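Pyridoxamine 5'-phosphate oxidase family protein (Corynebacterium diphtheriae NCTC 13129, PDB 3CP3) is of unknown function but belongs to the pyridoxamine 5'-phosphate oxidase family, whose split-barrel fold commonly binds a flavin, so a flavin-dependent role is possible. Local coordinates at residues Asp19-Leu24 with Val92-Asn97; Pro56-Arg61 with Ile129-Val134; Ser25-Gly30 with Phe79-Phe84. All coordinates share one frame; numbering follows the deposited sequence. Where two conformers were deposited one is given.

Interaction 1: Asp19-Leu24 with Val92-Asn97; sequences DSLSRL and VVLKGN
Leu24 of helix 17-25 meets Val92 and Leu94 of strand 89-100 in a buried apolar contact, joined by one branch of Leu21, in which the helix lies across the curled antiparallel sheet. The segment axes approach to 8.9 Å and cross at -102°, so the helix runs nearly perpendicular to the strand. Leu24 carries most of the packing. Its CG stands anti to the backbone N (chi1 179°), which sends CD1 between the two strand residues: this methyl lies 3.7 Å from Val92 CG1 and 3.8 Å from Leu94 CG. Leu24 and Leu94 meet tip to tip, whereas Leu24 and Val92 cross at about a right angle. Leu21 starts off pointing away from the strand, yet its CD2 branch returns to within 4.2 Å of Leu94 CD2. Val92 CG2 sits against the helix backbone, 3.4 Å from Ser20 O, the carbonyl that also accepts the helical bond from Leu24 N. Ser20 OG is hydrogen-bonded to the carbonyl of Asp16, just before the helix; no hydrogen bond joins the two segments. Arg23 turns its end from the strand and grips Asp19 side-on: the bond from Arg23 NE to Asp19 OD1 is 2.9 Å and nearly straight at 177°, but meets the oxygen from well above the carboxylate plane, whereas NH2 uses the syn lone pair of OD2. Trp90 adds a cation-pi contact to Arg23. Val131 and Val134 of strand 125-139 extend the apolar surface around Leu94, and Phe47 and Leu49 flank Leu24. On the opposite side of the strand, Val93 packs on Ile42 of the second subunit. A short helix laid over a curled antiparallel sheet in this way is consistent with the split-barrel fold of the FMN-binding clan.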
loop_
_atom_site.group_PDB
_atom_site.type_symbol
_atom_site.label_atom_id
_atom_site.label_comp_id
_atom_site.label_asym_id
_atom_site.label_seq_id
_atom_site.Cartn_x
_atom_site.Cartn_y
_atom_site.Cartn_z
ATOM N N ASP A 19 7.908 18.187 4.916
ATOM C CA ASP A 19 8.141 17.697 3.542
ATOM C C ASP A 19 7.186 16.530 3.270
ATOM O O ASP A 19 6.485 16.465 2.239
ATOM C CB ASP A 19 9.629 17.292 3.436
ATOM C CG ASP A 19 10.086 16.960 2.001
ATOM O OD1 ASP A 19 9.367 17.242 0.991
ATOM O OD2 ASP A 19 11.154 16.318 1.883
ATOM N N SER A 20 7.186 15.568 4.177
ATOM C CA SER A 20 6.318 14.402 4.072
ATOM C C SER A 20 4.850 14.753 3.858
ATOM O O SER A 20 4.167 14.233 2.929
ATOM C CB SER A 20 6.465 13.561 5.356
ATOM O OG SER A 20 7.729 12.910 5.302
ATOM N N LEU A 21 4.355 15.612 4.704
ATOM C CA LEU A 21 2.932 16.057 4.563
ATOM C C LEU A 21 2.650 16.886 3.311
ATOM O O LEU A 21 1.576 16.732 2.703
ATOM C CB LEU A 21 2.478 16.797 5.808
ATOM C CG LEU A 21 2.418 15.890 7.044
ATOM C CD1 LEU A 21 2.167 16.778 8.260
ATOM C CD2 LEU A 21 1.373 14.796 6.872
ATOM N N SER A 22 3.584 17.763 2.908
ATOM C CA SER A 22 3.389 18.441 1.616
ATOM C C SER A 22 3.291 17.410 0.477
ATOM O O SER A 22 2.415 17.475 -0.434
ATOM C CB SER A 22 4.551 19.378 1.347
ATOM O OG SER A 22 4.652 20.354 2.373
ATOM N N ARG A 23 4.184 16.437 0.482
ATOM C CA ARG A 23 4.202 15.495 -0.643
ATOM C C ARG A 23 2.939 14.627 -0.612
ATOM O O ARG A 23 2.309 14.334 -1.651
ATOM C CB ARG A 23 5.416 14.587 -0.570
ATOM C CG ARG A 23 6.776 15.294 -0.897
ATOM C CD ARG A 23 7.858 14.290 -0.873
ATOM N NE ARG A 23 9.177 14.887 -0.612
ATOM C CZ ARG A 23 10.312 14.415 -1.101
ATOM N NH1 ARG A 23 10.300 13.412 -1.972
ATOM N NH2 ARG A 23 11.475 14.976 -0.733
ATOM N N LEU A 24 2.543 14.222 0.568
ATOM C CA LEU A 24 1.283 13.442 0.668
ATOM C C LEU A 24 0.084 14.255 0.121
ATOM O O LEU A 24 -0.757 13.715 -0.636
ATOM C CB LEU A 24 1.077 13.032 2.140
ATOM C CG LEU A 24 -0.192 12.223 2.479
ATOM C CD1 LEU A 24 0.133 10.998 3.350
ATOM C CD2 LEU A 24 -1.111 13.136 3.204
ATOM N N VAL A 92 5.241 8.114 1.830
ATOM C CA VAL A 92 4.903 8.696 3.112
ATOM C C VAL A 92 3.890 7.700 3.718
ATOM O O VAL A 92 2.943 7.299 3.007
ATOM C CB VAL A 92 4.269 10.078 2.953
ATOM C CG1 VAL A 92 3.697 10.615 4.358
ATOM C CG2 VAL A 92 5.364 11.082 2.386
ATOM N N VAL A 93 4.140 7.304 4.964
ATOM C CA VAL A 93 3.245 6.398 5.724
ATOM C C VAL A 93 2.739 7.159 6.940
ATOM O O VAL A 93 3.543 7.662 7.802
ATOM C CB VAL A 93 3.995 5.138 6.149
ATOM C CG1 VAL A 93 3.108 4.174 7.111
ATOM C CG2 VAL A 93 4.486 4.401 4.962
ATOM N N LEU A 94 1.425 7.219 7.060
ATOM C CA LEU A 94 0.835 7.721 8.277
ATOM C C LEU A 94 0.370 6.551 9.153
ATOM O O LEU A 94 -0.224 5.575 8.638
ATOM C CB LEU A 94 -0.330 8.665 7.934
ATOM C CG LEU A 94 -0.109 9.731 6.891
ATOM C CD1 LEU A 94 -1.420 10.512 6.795
ATOM C CD2 LEU A 94 1.079 10.664 7.339
ATOM N N LYS A 95 0.667 6.606 10.459
ATOM C CA LYS A 95 0.001 5.727 11.410
ATOM C C LYS A 95 -1.134 6.487 12.069
ATOM O O LYS A 95 -0.937 7.628 12.481
ATOM C CB LYS A 95 0.943 5.295 12.503
ATOM C CG LYS A 95 2.042 4.347 12.030
ATOM C CD LYS A 95 2.599 3.603 13.248
ATOM C CE LYS A 95 3.945 2.916 12.959
ATOM N NZ LYS A 95 3.844 1.871 11.880
ATOM N N GLY A 96 -2.311 5.857 12.200
ATOM C CA GLY A 96 -3.376 6.535 12.892
ATOM C C GLY A 96 -4.570 5.686 13.229
ATOM O O GLY A 96 -4.480 4.450 13.227
ATOM N N ASN A 97 -5.647 6.366 13.611
ATOM C CA ASN A 97 -6.910 5.710 13.932
ATOM C C ASN A 97 -8.008 6.267 13.074
ATOM O O ASN A 97 -8.141 7.518 12.961
ATOM C CB ASN A 97 -7.260 5.830 15.404
ATOM C CG ASN A 97 -6.263 5.070 16.288
ATOM O OD1 ASN A 97 -5.213 5.591 16.588
ATOM N ND2 ASN A 97 -6.593 3.836 16.693
#

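Interaction 2: Pro56-Arg61 with Ile129-Val134; sequences PRVYFR and IDVREV
Val58 and Ile129 form an antiparallel hydrogen-bonded pair, strands 57-61 and 129-131 running at 161° to each other with their axes 5.0 Å apart. The bond from Ile129 N to Val58 O is short, 2.7 Å, and the reciprocal one from Val58 N to Ile129 O measures 3.1 Å. Toward Pro56 the ladder slackens, since Val131 N reaches Pro56 O only weakly at 3.4 Å, just before the chain turns a corner at Arg132, which with Glu133 forms a classic beta bulge opposite Lys95 of strand 89-100. At this end of the pairing Pro56 CG packs on Val131 CB at 3.8 Å, the two side chains crossing at about a right angle. Arg57 and Asp130 make the neighbouring non-hydrogen-bonded pair. On the face of Val58 and Ile129 the contact is apolar. Ile129 CG1 is anti to the carbonyl carbon (chi1 -52°), and the chain extends beyond it to carry CD1 alongside Val58 CB and up to the ring of Phe60, where it lies 3.8 Å from CE2, at the edge and near the ring plane. On the other face Arg57 and Asp130 lie side by side, pointing the same way, with guanidinium and carboxylate planes only 9° apart. Their charged ends nevertheless do not touch: Asp130 OD1 rests 3.5 Å from the aliphatic Arg57 CD, and a water takes a bond from Arg57 NH1 and gives a weak one to Asp130 OD1. Each charge has a direct partner elsewhere, Arg57 in Asp50 and Asp130 in Arg128, while the hydroxyl of Tyr59 sits over one face of the Arg57 guanidinium. The pairing therefore separates an apolar face from a charged one, on which any attraction between Arg57 and Asp130 is probably modest and indirect.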
loop_
_atom_site.group_PDB
_atom_site.type_symbol
_atom_site.label_atom_id
_atom_site.label_comp_id
_atom_site.label_asym_id
_atom_site.label_seq_id
_atom_site.Cartn_x
_atom_site.Cartn_y
_atom_site.Cartn_z
ATOM N N PRO A 56 -2.735 16.718 12.164
ATOM C CA PRO A 56 -3.183 16.435 10.792
ATOM C C PRO A 56 -4.288 15.379 10.773
ATOM O O PRO A 56 -4.288 14.465 11.596
ATOM C CB PRO A 56 -1.910 15.906 10.104
ATOM C CG PRO A 56 -1.048 15.398 11.226
ATOM C CD PRO A 56 -1.315 16.366 12.355
ATOM N N ARG A 57 -5.230 15.530 9.847
ATOM C CA ARG A 57 -6.326 14.585 9.673
ATOM C C ARG A 57 -6.478 14.273 8.205
ATOM O O ARG A 57 -6.361 15.163 7.375
ATOM C CB ARG A 57 -7.641 15.205 10.200
ATOM C CG ARG A 57 -7.652 15.262 11.722
ATOM C CD ARG A 57 -9.017 15.543 12.305
ATOM N NE ARG A 57 -9.539 16.764 11.736
ATOM C CZ ARG A 57 -10.632 17.393 12.157
ATOM N NH1 ARG A 57 -11.329 16.926 13.203
ATOM N NH2 ARG A 57 -11.016 18.498 11.512
ATOM N N VAL A 58 -6.776 13.022 7.886
ATOM C CA VAL A 58 -7.135 12.626 6.511
ATOM C C VAL A 58 -8.587 12.255 6.447
ATOM O O VAL A 58 -9.062 11.497 7.316
ATOM C CB VAL A 58 -6.333 11.355 6.080
ATOM C CG1 VAL A 58 -6.766 10.823 4.694
ATOM C CG2 VAL A 58 -4.863 11.670 6.110
ATOM N N TYR A 59 -9.288 12.734 5.420
ATOM C CA TYR A 59 -10.651 12.263 5.155
ATOM C C TYR A 59 -10.710 11.506 3.854
ATOM O O TYR A 59 -10.083 11.905 2.856
ATOM C CB TYR A 59 -11.609 13.451 5.013
ATOM C CG TYR A 59 -11.864 14.148 6.308
ATOM C CD1 TYR A 59 -12.840 13.665 7.197
ATOM C CD2 TYR A 59 -11.132 15.267 6.675
ATOM C CE1 TYR A 59 -13.079 14.315 8.412
ATOM C CE2 TYR A 59 -11.404 15.936 7.891
ATOM C CZ TYR A 59 -12.346 15.432 8.753
ATOM O OH TYR A 59 -12.621 16.073 9.941
ATOM N N PHE A 60 -11.519 10.454 3.844
ATOM C CA PHE A 60 -11.879 9.761 2.631
ATOM C C PHE A 60 -13.324 9.276 2.752
ATOM O O PHE A 60 -13.956 9.477 3.783
ATOM C CB PHE A 60 -10.833 8.637 2.336
ATOM C CG PHE A 60 -10.818 7.514 3.342
ATOM C CD1 PHE A 60 -11.645 6.403 3.163
ATOM C CD2 PHE A 60 -10.009 7.567 4.453
ATOM C CE1 PHE A 60 -11.613 5.359 4.087
ATOM C CE2 PHE A 60 -10.025 6.552 5.415
ATOM C CZ PHE A 60 -10.811 5.445 5.226
ATOM N N ARG A 61 -13.888 8.763 1.662
ATOM C CA ARG A 61 -15.234 8.265 1.654
ATOM C C ARG A 61 -15.277 6.789 1.520
ATOM O O ARG A 61 -14.448 6.226 0.853
ATOM C CB ARG A 61 -15.979 8.815 0.470
ATOM C CG ARG A 61 -16.215 10.258 0.570
ATOM C CD ARG A 61 -16.336 10.831 -0.804
ATOM N NE ARG A 61 -16.986 12.114 -0.682
ATOM C CZ ARG A 61 -17.258 12.928 -1.691
ATOM N NH1 ARG A 61 -17.856 14.089 -1.434
ATOM N NH2 ARG A 61 -16.935 12.579 -2.932
ATOM N N ILE A 129 -9.162 9.985 9.551
ATOM C CA ILE A 129 -7.988 9.398 10.189
ATOM C C ILE A 129 -7.325 10.441 11.062
ATOM O O ILE A 129 -6.881 11.451 10.560
ATOM C CB ILE A 129 -6.905 8.820 9.177
ATOM C CG1 ILE A 129 -7.557 7.856 8.169
ATOM C CG2 ILE A 129 -5.813 8.070 10.018
ATOM C CD1 ILE A 129 -6.676 7.426 6.937
ATOM N N ASP A 130 -7.232 10.166 12.357
ATOM C CA ASP A 130 -6.468 10.984 13.263
ATOM C C ASP A 130 -5.040 10.451 13.229
ATOM O O ASP A 130 -4.803 9.314 13.613
ATOM C CB ASP A 130 -7.005 10.833 14.684
ATOM C CG ASP A 130 -8.294 11.605 14.908
ATOM O OD1 ASP A 130 -8.545 12.631 14.256
ATOM O OD2 ASP A 130 -9.076 11.156 15.720
ATOM N N VAL A 131 -4.108 11.293 12.790
ATOM C CA VAL A 131 -2.733 10.908 12.538
ATOM C C VAL A 131 -1.886 10.983 13.794
ATOM O O VAL A 131 -1.843 12.019 14.473
ATOM C CB VAL A 131 -2.178 11.795 11.438
ATOM C CG1 VAL A 131 -0.669 11.475 11.158
ATOM C CG2 VAL A 131 -2.998 11.565 10.177
ATOM N N ARG A 132 -1.265 9.851 14.125
ATOM C CA ARG A 132 -0.390 9.706 15.307
ATOM C C ARG A 132 1.084 9.915 14.899
ATOM O O ARG A 132 1.882 10.438 15.692
ATOM C CB ARG A 132 -0.542 8.262 15.805
ATOM C CG ARG A 132 -0.423 7.962 17.282
ATOM C CD ARG A 132 -0.444 6.368 17.445
ATOM N NE ARG A 132 -1.684 5.847 16.872
ATOM C CZ ARG A 132 -1.801 4.723 16.176
ATOM N NH1 ARG A 132 -0.762 3.945 15.932
ATOM N NH2 ARG A 132 -2.977 4.392 15.709
ATOM N N GLU A 133 1.435 9.481 13.685
ATOM C CA GLU A 133 2.836 9.489 13.206
ATOM C C GLU A 133 2.907 9.696 11.694
ATOM O O GLU A 133 2.028 9.235 10.939
ATOM C CB GLU A 133 3.565 8.162 13.520
ATOM C CG GLU A 133 3.859 7.870 14.998
ATOM C CD GLU A 133 4.526 6.503 15.228
ATOM O OE1 GLU A 133 3.976 5.671 15.987
ATOM O OE2 GLU A 133 5.616 6.252 14.672
ATOM N N VAL A 134 3.992 10.323 11.254
ATOM C CA VAL A 134 4.203 10.607 9.831
ATOM C C VAL A 134 5.590 10.063 9.551
ATOM O O VAL A 134 6.531 10.403 10.279
ATOM C CB VAL A 134 4.271 12.125 9.621
ATOM C CG1 VAL A 134 4.522 12.458 8.124
ATOM C CG2 VAL A 134 2.991 12.811 10.137
HETATM O O HOH W 1 -10.327 15.245 15.475
#

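Interaction 3: Ser25-Gly30 with Phe79-Phe84; sequences SSESVG and FEVDRF
Glu27 and Arg83 join in a side-on salt bridge beside the apolar contact of Glu27 with Val81. In Glu27 the first torsion (chi1 -66°) sets CG beside the backbone N and against Val81 CG1, a tight 3.3 Å. The bend at the second (chi2 -78°) then turns the carboxylate to the NE edge of the guanidinium of Arg83, whose own chain is bent at the same torsion. Arg83 NE donates to Glu27 OE2 at 2.8 Å with an almost straight N-H...O angle of 174°; the oxygen lies near the guanidinium plane and is met on its syn side, out of the carboxylate plane. The second bond, from Arg83 NH2 to Glu27 OE1 at 3.0 Å, is weak, and the two planar groups are steeply inclined to each other. The other branch, Val81 CG2, comes 4.0 Å from Gly30 CA, and Phe79 brings CZ to 3.5 Å from that CA, packing closely on the bare glycine backbone. Phe47 meets the Phe79 ring edge-to-face. On the opposite face of the strand, Glu80 pairs with Arg31 of the same chain and Asp82 with Arg31 of the second subunit. The contact thus grades from close apolar packing at Gly30 to an ion pair at Arg83, whose exposure probably moderates its strength.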
loop_
_atom_site.group_PDB
_atom_site.type_symbol
_atom_site.label_atom_id
_atom_site.label_comp_id
_atom_site.label_asym_id
_atom_site.label_seq_id
_atom_site.Cartn_x
_atom_site.Cartn_y
_atom_site.Cartn_z
ATOM N N SER A 25 0.047 15.535 0.505
ATOM C CA SER A 25 -0.919 16.548 0.067
ATOM C C SER A 25 -0.998 16.781 -1.450
ATOM O O SER A 25 -2.020 17.275 -1.949
ATOM C CB SER A 25 -0.562 17.894 0.708
ATOM O OG SER A 25 0.329 18.614 -0.133
ATOM N N SER A 26 0.079 16.442 -2.177
ATOM C CA SER A 26 0.131 16.638 -3.601
ATOM C C SER A 26 -0.538 15.483 -4.355
ATOM O O SER A 26 -0.667 15.552 -5.542
ATOM C CB SER A 26 1.562 16.759 -4.100
ATOM O OG SER A 26 2.228 15.509 -3.991
ATOM N N GLU A 27 -0.903 14.402 -3.685
ATOM C CA GLU A 27 -1.541 13.295 -4.376
ATOM C C GLU A 27 -3.013 13.316 -3.929
ATOM O O GLU A 27 -3.346 13.885 -2.899
ATOM C CB GLU A 27 -0.917 11.986 -3.891
ATOM C CG GLU A 27 0.565 11.835 -4.296
ATOM C CD GLU A 27 0.687 11.436 -5.738
ATOM O OE1 GLU A 27 -0.216 10.689 -6.216
ATOM O OE2 GLU A 27 1.642 11.858 -6.402
ATOM N N SER A 28 -3.892 12.700 -4.706
ATOM C CA SER A 28 -5.285 12.586 -4.266
ATOM C C SER A 28 -5.732 11.137 -4.063
ATOM O O SER A 28 -6.847 10.914 -3.590
ATOM C CB SER A 28 -6.230 13.276 -5.274
ATOM O OG SER A 28 -6.124 12.611 -6.511
ATOM N N VAL A 29 -4.867 10.181 -4.394
ATOM C CA VAL A 29 -5.119 8.753 -4.140
ATOM C C VAL A 29 -4.110 8.206 -3.153
ATOM O O VAL A 29 -2.912 8.393 -3.337
ATOM C CB VAL A 29 -5.067 7.904 -5.441
ATOM C CG1 VAL A 29 -5.302 6.421 -5.163
ATOM C CG2 VAL A 29 -6.112 8.422 -6.418
ATOM N N GLY A 30 -4.606 7.524 -2.113
ATOM C CA GLY A 30 -3.724 6.853 -1.128
ATOM C C GLY A 30 -4.236 5.463 -0.791
ATOM O O GLY A 30 -5.324 5.058 -1.264
ATOM N N PHE A 79 -1.896 4.670 6.502
ATOM C CA PHE A 79 -2.278 5.315 5.256
ATOM C C PHE A 79 -1.015 5.688 4.512
ATOM O O PHE A 79 -0.091 6.337 5.084
ATOM C CB PHE A 79 -3.183 6.545 5.520
ATOM C CG PHE A 79 -3.842 7.085 4.266
ATOM C CD1 PHE A 79 -4.954 6.456 3.734
ATOM C CD2 PHE A 79 -3.322 8.181 3.588
ATOM C CE1 PHE A 79 -5.546 6.938 2.556
ATOM C CE2 PHE A 79 -3.904 8.644 2.417
ATOM C CZ PHE A 79 -5.006 8.014 1.911
ATOM N N GLU A 80 -0.945 5.305 3.240
ATOM C CA GLU A 80 0.257 5.426 2.487
ATOM C C GLU A 80 0.026 6.085 1.132
ATOM O O GLU A 80 -0.957 5.810 0.422
ATOM C CB GLU A 80 0.963 4.033 2.303
ATOM C CG GLU A 80 2.394 4.115 1.724
ATOM C CD GLU A 80 2.455 3.892 0.220
ATOM O OE1 GLU A 80 1.354 3.743 -0.425
ATOM O OE2 GLU A 80 3.591 3.702 -0.283
ATOM N N VAL A 81 0.971 6.949 0.788
ATOM C CA VAL A 81 1.073 7.550 -0.542
ATOM C C VAL A 81 2.512 7.308 -1.020
ATOM O O VAL A 81 3.465 7.291 -0.210
ATOM C CB VAL A 81 0.689 9.057 -0.436
ATOM C CG1 VAL A 81 0.926 9.764 -1.728
ATOM C CG2 VAL A 81 -0.755 9.240 0.027
ATOM N N ASP A 82 2.724 7.047 -2.322
ATOM C CA ASP A 82 4.068 6.970 -2.877
ATOM C C ASP A 82 4.174 7.498 -4.314
ATOM O O ASP A 82 3.142 7.918 -4.877
ATOM C CB ASP A 82 4.834 5.594 -2.721
ATOM C CG ASP A 82 4.146 4.360 -3.447
ATOM O OD1 ASP A 82 4.408 4.055 -4.655
ATOM O OD2 ASP A 82 3.491 3.604 -2.741
ATOM N N ARG A 83 5.427 7.509 -4.800
ATOM C CA ARG A 83 5.863 7.773 -6.213
ATOM C C ARG A 83 7.259 7.288 -6.478
ATOM O O ARG A 83 8.257 7.769 -5.900
ATOM C CB ARG A 83 5.748 9.230 -6.593
ATOM C CG ARG A 83 4.322 9.713 -6.684
ATOM C CD ARG A 83 3.596 9.168 -7.936
ATOM N NE ARG A 83 2.297 9.812 -8.125
ATOM C CZ ARG A 83 1.443 9.551 -9.106
ATOM N NH1 ARG A 83 1.727 8.634 -10.049
ATOM N NH2 ARG A 83 0.300 10.240 -9.162
ATOM N N PHE A 84 7.345 6.365 -7.427
ATOM C CA PHE A 84 8.490 5.531 -7.533
ATOM C C PHE A 84 8.814 5.332 -9.022
ATOM O O PHE A 84 8.076 5.837 -9.895
ATOM C CB PHE A 84 8.179 4.229 -6.777
ATOM C CG PHE A 84 9.388 3.548 -6.165
ATOM C CD1 PHE A 84 9.808 3.877 -4.896
ATOM C CD2 PHE A 84 10.064 2.541 -6.853
ATOM C CE1 PHE A 84 10.926 3.239 -4.329
ATOM C CE2 PHE A 84 11.170 1.880 -6.289
ATOM C CZ PHE A 84 11.593 2.230 -5.018
#

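In the fold
All three contacts bear on one curled antiparallel sheet. Interaction 1, buried and without hydrogen bonds between its segments, lays a helix over strand 89-100; interaction 2, partly buried, pairs two strands through backbone bonds, with a buried apolar face and a more open charged one; interaction 3 combines buried packing with an ion pair at an exposed end. Strand 89-100 links them by backbone hydrogen bonds: Leu94 N to Phe79 O and Val92 N to Val81 O of interaction 3, and Arg132 N of interaction 2 to Lys95 O. Interior side chains also merge, Leu24 touching Val81, and Ile129 touching Phe79. The second subunit reaches interactions 1 and 3 but does not touch the segments of interaction 2.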